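Telomerase reverse transcriptase (Candida albicans SC5314, PDB 6ZDQ) probably extends chromosome ends by reverse transcribing a template within its bound telomerase RNA, adding simple telomeric repeats. Local coordinates at residues S565-V578 with E618-F632. Sequence-based numbering, arbitrary orientation.
With nucleotides of chain B.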
# COMPACT_ATOMS: atom_id res chain seq x y z
N SER A 565 0.59 12.01 3.89
CA SER A 565 2.04 12.05 3.83
C SER A 565 2.63 10.81 4.50
O SER A 565 2.25 10.47 5.63
CB SER A 565 2.58 13.32 4.50
OG SER A 565 1.97 14.49 3.98
N LEU A 566 3.54 10.14 3.80
CA LEU A 566 4.23 8.95 4.30
C LEU A 566 5.29 9.26 5.35
O LEU A 566 5.85 8.32 5.93
CB LEU A 566 4.90 8.19 3.15
CG LEU A 566 4.09 7.67 1.97
CD1 LEU A 566 5.03 7.20 0.87
CD2 LEU A 566 3.16 6.54 2.39
N VAL A 567 5.55 10.54 5.62
CA VAL A 567 6.80 11.02 6.24
C VAL A 567 7.25 10.18 7.43
O VAL A 567 8.46 9.96 7.61
CB VAL A 567 6.62 12.50 6.63
CG1 VAL A 567 7.64 12.92 7.67
CG2 VAL A 567 6.71 13.38 5.40
N THR A 568 6.31 9.67 8.22
CA THR A 568 6.67 8.98 9.46
C THR A 568 7.61 7.80 9.22
O THR A 568 8.53 7.56 10.00
CB THR A 568 5.41 8.52 10.19
OG1 THR A 568 5.75 7.53 11.17
CG2 THR A 568 4.41 7.93 9.21
N THR A 569 7.40 7.07 8.13
CA THR A 569 8.14 5.83 7.89
C THR A 569 9.55 6.13 7.40
O THR A 569 9.73 6.72 6.33
CB THR A 569 7.41 4.96 6.88
OG1 THR A 569 5.99 5.06 7.09
CG2 THR A 569 7.83 3.51 7.03
N ASN A 570 10.55 5.73 8.19
CA ASN A 570 11.96 5.63 7.82
C ASN A 570 12.65 6.98 7.67
O ASN A 570 13.87 7.01 7.43
CB ASN A 570 12.18 4.84 6.53
CG ASN A 570 11.36 3.56 6.48
OD1 ASN A 570 10.68 3.28 5.50
ND2 ASN A 570 11.43 2.78 7.56
N PHE A 571 11.94 8.09 7.79
CA PHE A 571 12.51 9.41 7.60
C PHE A 571 12.83 10.01 8.96
O PHE A 571 11.92 10.29 9.75
CB PHE A 571 11.56 10.30 6.80
CG PHE A 571 11.28 9.80 5.41
CD1 PHE A 571 12.25 9.12 4.69
CD2 PHE A 571 10.03 9.98 4.83
CE1 PHE A 571 11.99 8.65 3.42
CE2 PHE A 571 9.77 9.51 3.56
CZ PHE A 571 10.75 8.85 2.85
N ARG A 572 14.12 10.18 9.24
CA ARG A 572 14.55 10.74 10.52
C ARG A 572 15.65 11.79 10.37
O ARG A 572 16.18 12.26 11.38
CB ARG A 572 15.01 9.62 11.46
CG ARG A 572 16.06 8.70 10.86
CD ARG A 572 16.30 7.50 11.75
NE ARG A 572 16.56 7.88 13.13
CZ ARG A 572 17.76 8.18 13.61
NH1 ARG A 572 18.82 8.14 12.82
NH2 ARG A 572 17.90 8.53 14.88
N THR A 573 16.01 12.16 9.14
CA THR A 573 17.03 13.17 8.89
C THR A 573 16.45 14.24 7.98
O THR A 573 15.56 13.97 7.17
CB THR A 573 18.28 12.57 8.24
OG1 THR A 573 17.97 12.08 6.93
CG2 THR A 573 18.83 11.42 9.08
N PHE A 574 16.95 15.47 8.13
CA PHE A 574 16.48 16.57 7.29
C PHE A 574 16.72 16.29 5.82
O PHE A 574 15.90 16.65 4.97
CB PHE A 574 17.16 17.88 7.71
CG PHE A 574 16.69 18.41 9.03
CD1 PHE A 574 15.46 19.03 9.14
CD2 PHE A 574 17.49 18.31 10.16
CE1 PHE A 574 15.02 19.53 10.36
CE2 PHE A 574 17.06 18.81 11.37
CZ PHE A 574 15.83 19.42 11.47
N LYS A 575 17.85 15.66 5.48
CA LYS A 575 18.15 15.36 4.09
C LYS A 575 17.11 14.42 3.50
O LYS A 575 16.55 14.69 2.43
CB LYS A 575 19.55 14.75 3.97
CG LYS A 575 20.68 15.72 4.26
CD LYS A 575 22.03 15.06 4.08
CE LYS A 575 23.16 16.05 4.29
NZ LYS A 575 24.50 15.40 4.21
N THR A 576 16.82 13.31 4.18
CA THR A 576 15.84 12.36 3.67
C THR A 576 14.42 12.93 3.72
O THR A 576 13.59 12.58 2.87
CB THR A 576 15.92 11.05 4.44
OG1 THR A 576 15.77 11.31 5.85
CG2 THR A 576 17.25 10.37 4.20
N LEU A 577 14.13 13.78 4.70
CA LEU A 577 12.80 14.37 4.80
C LEU A 577 12.51 15.29 3.61
O LEU A 577 11.49 15.15 2.94
CB LEU A 577 12.65 15.14 6.11
CG LEU A 577 11.36 15.96 6.27
CD1 LEU A 577 10.13 15.08 6.10
CD2 LEU A 577 11.35 16.68 7.61
N VAL A 578 13.41 16.24 3.34
CA VAL A 578 13.18 17.17 2.24
C VAL A 578 13.30 16.47 0.90
O VAL A 578 12.69 16.89 -0.09
CB VAL A 578 14.12 18.39 2.33
CG1 VAL A 578 14.01 19.04 3.70
CG2 VAL A 578 15.56 17.99 2.03
N GLU A 618 3.88 19.88 7.32
CA GLU A 618 4.38 18.55 7.61
C GLU A 618 5.88 18.59 7.92
O GLU A 618 6.37 17.84 8.77
CB GLU A 618 4.10 17.60 6.44
CG GLU A 618 4.63 16.19 6.63
CD GLU A 618 3.96 15.48 7.79
OE1 GLU A 618 2.74 15.65 7.97
OE2 GLU A 618 4.67 14.76 8.53
N PHE A 619 6.61 19.46 7.23
CA PHE A 619 8.02 19.66 7.57
C PHE A 619 8.17 20.29 8.94
O PHE A 619 9.07 19.91 9.71
CB PHE A 619 8.70 20.51 6.50
CG PHE A 619 10.08 20.96 6.88
CD1 PHE A 619 11.15 20.08 6.84
CD2 PHE A 619 10.32 22.27 7.27
CE1 PHE A 619 12.42 20.49 7.19
CE2 PHE A 619 11.58 22.69 7.63
CZ PHE A 619 12.64 21.80 7.59
N LYS A 620 7.31 21.26 9.28
CA LYS A 620 7.39 21.90 10.59
C LYS A 620 7.09 20.91 11.71
O LYS A 620 7.72 20.97 12.78
CB LYS A 620 6.43 23.09 10.66
CG LYS A 620 6.81 24.24 9.75
CD LYS A 620 6.22 25.54 10.26
CE LYS A 620 4.71 25.49 10.31
NZ LYS A 620 4.10 25.42 8.96
N THR A 621 6.14 20.00 11.50
CA THR A 621 5.76 19.06 12.55
C THR A 621 6.91 18.12 12.89
O THR A 621 7.25 17.92 14.06
CB THR A 621 4.53 18.26 12.12
OG1 THR A 621 3.38 19.12 12.09
CG2 THR A 621 4.27 17.10 13.07
N LYS A 622 7.54 17.54 11.86
CA LYS A 622 8.69 16.67 12.08
C LYS A 622 9.93 17.45 12.50
O LYS A 622 10.85 16.85 13.07
CB LYS A 622 8.96 15.86 10.82
CG LYS A 622 9.96 14.73 11.01
CD LYS A 622 10.28 14.06 9.69
CE LYS A 622 11.67 13.45 9.72
NZ LYS A 622 12.12 12.96 8.40
N PHE A 623 9.98 18.75 12.23
CA PHE A 623 11.15 19.56 12.57
C PHE A 623 11.47 19.46 14.06
O PHE A 623 12.61 19.14 14.44
CB PHE A 623 10.91 21.02 12.17
CG PHE A 623 12.02 21.95 12.57
CD1 PHE A 623 11.98 22.65 13.77
CD2 PHE A 623 13.12 22.13 11.74
CE1 PHE A 623 13.00 23.50 14.13
CE2 PHE A 623 14.14 22.99 12.10
CZ PHE A 623 14.08 23.67 13.30
N THR A 624 10.49 19.74 14.92
CA THR A 624 10.74 19.76 16.36
C THR A 624 11.23 18.41 16.88
O THR A 624 12.04 18.36 17.81
CB THR A 624 9.48 20.20 17.10
OG1 THR A 624 8.38 19.36 16.72
CG2 THR A 624 9.14 21.64 16.77
N SER A 625 10.75 17.31 16.29
CA SER A 625 11.15 16.00 16.77
C SER A 625 12.58 15.65 16.34
O SER A 625 13.34 15.09 17.13
CB SER A 625 10.17 14.93 16.27
OG SER A 625 10.08 14.93 14.86
N ILE A 626 12.95 15.97 15.10
CA ILE A 626 14.26 15.56 14.57
C ILE A 626 15.34 16.61 14.75
O ILE A 626 16.53 16.29 14.59
CB ILE A 626 14.17 15.19 13.08
CG1 ILE A 626 13.88 16.43 12.24
CG2 ILE A 626 13.13 14.12 12.87
CD1 ILE A 626 13.85 16.16 10.75
N VAL A 627 14.98 17.86 15.06
CA VAL A 627 16.01 18.87 15.30
C VAL A 627 16.76 18.60 16.60
O VAL A 627 17.83 19.18 16.82
CB VAL A 627 15.38 20.28 15.33
CG1 VAL A 627 14.67 20.53 16.65
CG2 VAL A 627 16.44 21.35 15.05
N LYS A 628 16.23 17.72 17.46
CA LYS A 628 16.89 17.44 18.72
C LYS A 628 18.24 16.77 18.52
O LYS A 628 19.16 16.98 19.32
CB LYS A 628 15.99 16.57 19.60
CG LYS A 628 14.70 17.24 20.04
CD LYS A 628 13.86 16.31 20.90
CE LYS A 628 12.58 16.99 21.36
NZ LYS A 628 11.75 16.09 22.21
N TYR A 629 18.39 15.96 17.47
CA TYR A 629 19.64 15.26 17.21
C TYR A 629 20.30 15.61 15.89
O TYR A 629 21.52 15.43 15.77
CB TYR A 629 19.43 13.74 17.28
CG TYR A 629 18.29 13.23 16.42
CD1 TYR A 629 17.00 13.18 16.91
CD2 TYR A 629 18.52 12.78 15.12
CE1 TYR A 629 15.96 12.72 16.13
CE2 TYR A 629 17.49 12.32 14.34
CZ TYR A 629 16.21 12.28 14.85
OH TYR A 629 15.17 11.82 14.07
N ASP A 630 19.55 16.09 14.91
CA ASP A 630 20.11 16.45 13.61
C ASP A 630 20.50 17.93 13.58
O ASP A 630 20.21 18.69 14.51
CB ASP A 630 19.12 16.12 12.50
CG ASP A 630 19.78 15.98 11.14
OD1 ASP A 630 20.99 16.25 11.04
OD2 ASP A 630 19.08 15.59 10.18
N THR A 631 21.16 18.33 12.50
CA THR A 631 21.60 19.71 12.31
C THR A 631 20.89 20.29 11.10
O THR A 631 21.05 19.79 9.98
CB THR A 631 23.12 19.78 12.13
OG1 THR A 631 23.77 19.20 13.27
CG2 THR A 631 23.56 21.23 11.98
N PHE A 632 20.11 21.35 11.33
CA PHE A 632 19.36 21.98 10.26
C PHE A 632 20.23 22.98 9.50
O PHE A 632 20.95 23.78 10.11
CB PHE A 632 18.12 22.69 10.83
CG PHE A 632 17.31 23.42 9.80
CD1 PHE A 632 16.53 22.73 8.89
CD2 PHE A 632 17.30 24.81 9.76
CE1 PHE A 632 15.77 23.41 7.95
CE2 PHE A 632 16.55 25.49 8.83
CZ PHE A 632 15.78 24.79 7.92
P U B 36 22.68 7.99 10.78
OP1 U B 36 21.71 7.62 9.71
OP2 U B 36 24.08 7.49 10.70
O5' U B 36 22.74 9.58 10.87
C5' U B 36 21.59 10.32 11.21
C4' U B 36 21.94 11.74 11.61
O4' U B 36 22.77 11.73 12.79
C3' U B 36 22.75 12.51 10.59
O3' U B 36 21.95 13.03 9.55
C2' U B 36 23.43 13.58 11.45
O2' U B 36 22.53 14.65 11.72
C1' U B 36 23.68 12.82 12.75
N1 U B 36 25.06 12.29 12.85
C2 U B 36 26.02 13.14 13.34
O2 U B 36 25.78 14.29 13.68
N3 U B 36 27.28 12.60 13.42
C4 U B 36 27.66 11.32 13.07
O4 U B 36 28.84 10.99 13.20
C5 U B 36 26.60 10.50 12.57
C6 U B 36 25.37 11.00 12.48
P C B 37 22.63 13.56 8.19
OP1 C B 37 21.61 13.50 7.12
OP2 C B 37 23.93 12.86 8.02
O5' C B 37 22.93 15.09 8.51
C5' C B 37 24.02 15.76 7.90
C4' C B 37 24.58 16.83 8.80
O4' C B 37 25.00 16.26 10.06
C3' C B 37 25.82 17.52 8.27
O3' C B 37 25.52 18.53 7.33
C2' C B 37 26.49 18.04 9.54
O2' C B 37 25.86 19.23 9.98
C1' C B 37 26.16 16.92 10.53
N1 C B 37 27.25 15.92 10.67
C2 C B 37 28.46 16.28 11.27
O2 C B 37 28.64 17.44 11.67
N3 C B 37 29.43 15.34 11.39
C4 C B 37 29.23 14.10 10.96
N4 C B 37 30.22 13.22 11.11
C5 C B 37 28.00 13.71 10.35
C6 C B 37 27.05 14.64 10.23
P U B 57 24.44 19.09 22.22
OP1 U B 57 23.62 20.02 23.03
OP2 U B 57 25.77 18.64 22.71
O5' U B 57 23.56 17.78 21.95
C5' U B 57 22.30 17.88 21.31
C4' U B 57 21.74 16.52 20.99
O4' U B 57 22.52 15.89 19.95
C3' U B 57 21.76 15.51 22.12
O3' U B 57 20.71 15.70 23.05
C2' U B 57 21.69 14.18 21.37
O2' U B 57 20.36 13.93 20.94
C1' U B 57 22.54 14.49 20.14
N1 U B 57 23.94 14.04 20.28
C2 U B 57 24.22 12.70 20.07
O2 U B 57 23.36 11.88 19.80
N3 U B 57 25.54 12.35 20.21
C4 U B 57 26.59 13.19 20.52
O4 U B 57 27.73 12.72 20.61
C5 U B 57 26.23 14.56 20.71
C6 U B 57 24.95 14.93 20.59
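The ring of Phe574 is clamped between Ile626 and Phe632. Ile626 CD1 lies over one face, nearly straight above the centre and 3.7 Å from the centroid of the Phe574 ring. The opposite face receives the edge of Phe632 in a T-shaped pair, with the planes at 64°. Phe619 CE1 and Val627 CB meet the rim of Phe574 in its plane. Phe623 comes in obliquely, with its CD2 3.5 Å from Phe574 CE1, and forms an aromatic cluster with Phe574 and Phe632. Phe619 also packs on Leu577, where Phe619 CD1 is 3.5 Å from Leu577 CD2.

Phe574 opens helix 574-588, and Thr573 before it is the N-cap. Asp630 reaches the same helix start. It turns its carboxylate away from its own backbone N and slides it past the Phe574 ring, in the opposite direction. Asp630 OD2 accepts a nearly straight hydrogen bond from Phe574 N at 3.0 Å. The two helices run antiparallel, at 165°, in the mostly helical C-terminal extension of telomerase, the counterpart of a polymerase thumb. Thr573 and Asp630 both face the bound RNA, around U36 and C37 of chain B.

The Arg572 and Tyr629 side chains run roughly perpendicular. Their flat groups are nonetheless almost parallel, the planes only 6° apart, and Tyr629 CE2 sits over one guanidinium face, off its centre. Tyr629 OH donates to Arg572 O at 2.9 Å, in the carbonyl plane and on a lone pair. The guanidinium also forms a salt bridge with Asp126 and a hydrogen bond to an RNA sugar.

Lys622 is stretched out between Val567 and Leu577. Its CD touches Val567 CG1 and Leu577 CD2. Its extended chain brings NZ to 3.0 Å from Phe571 O.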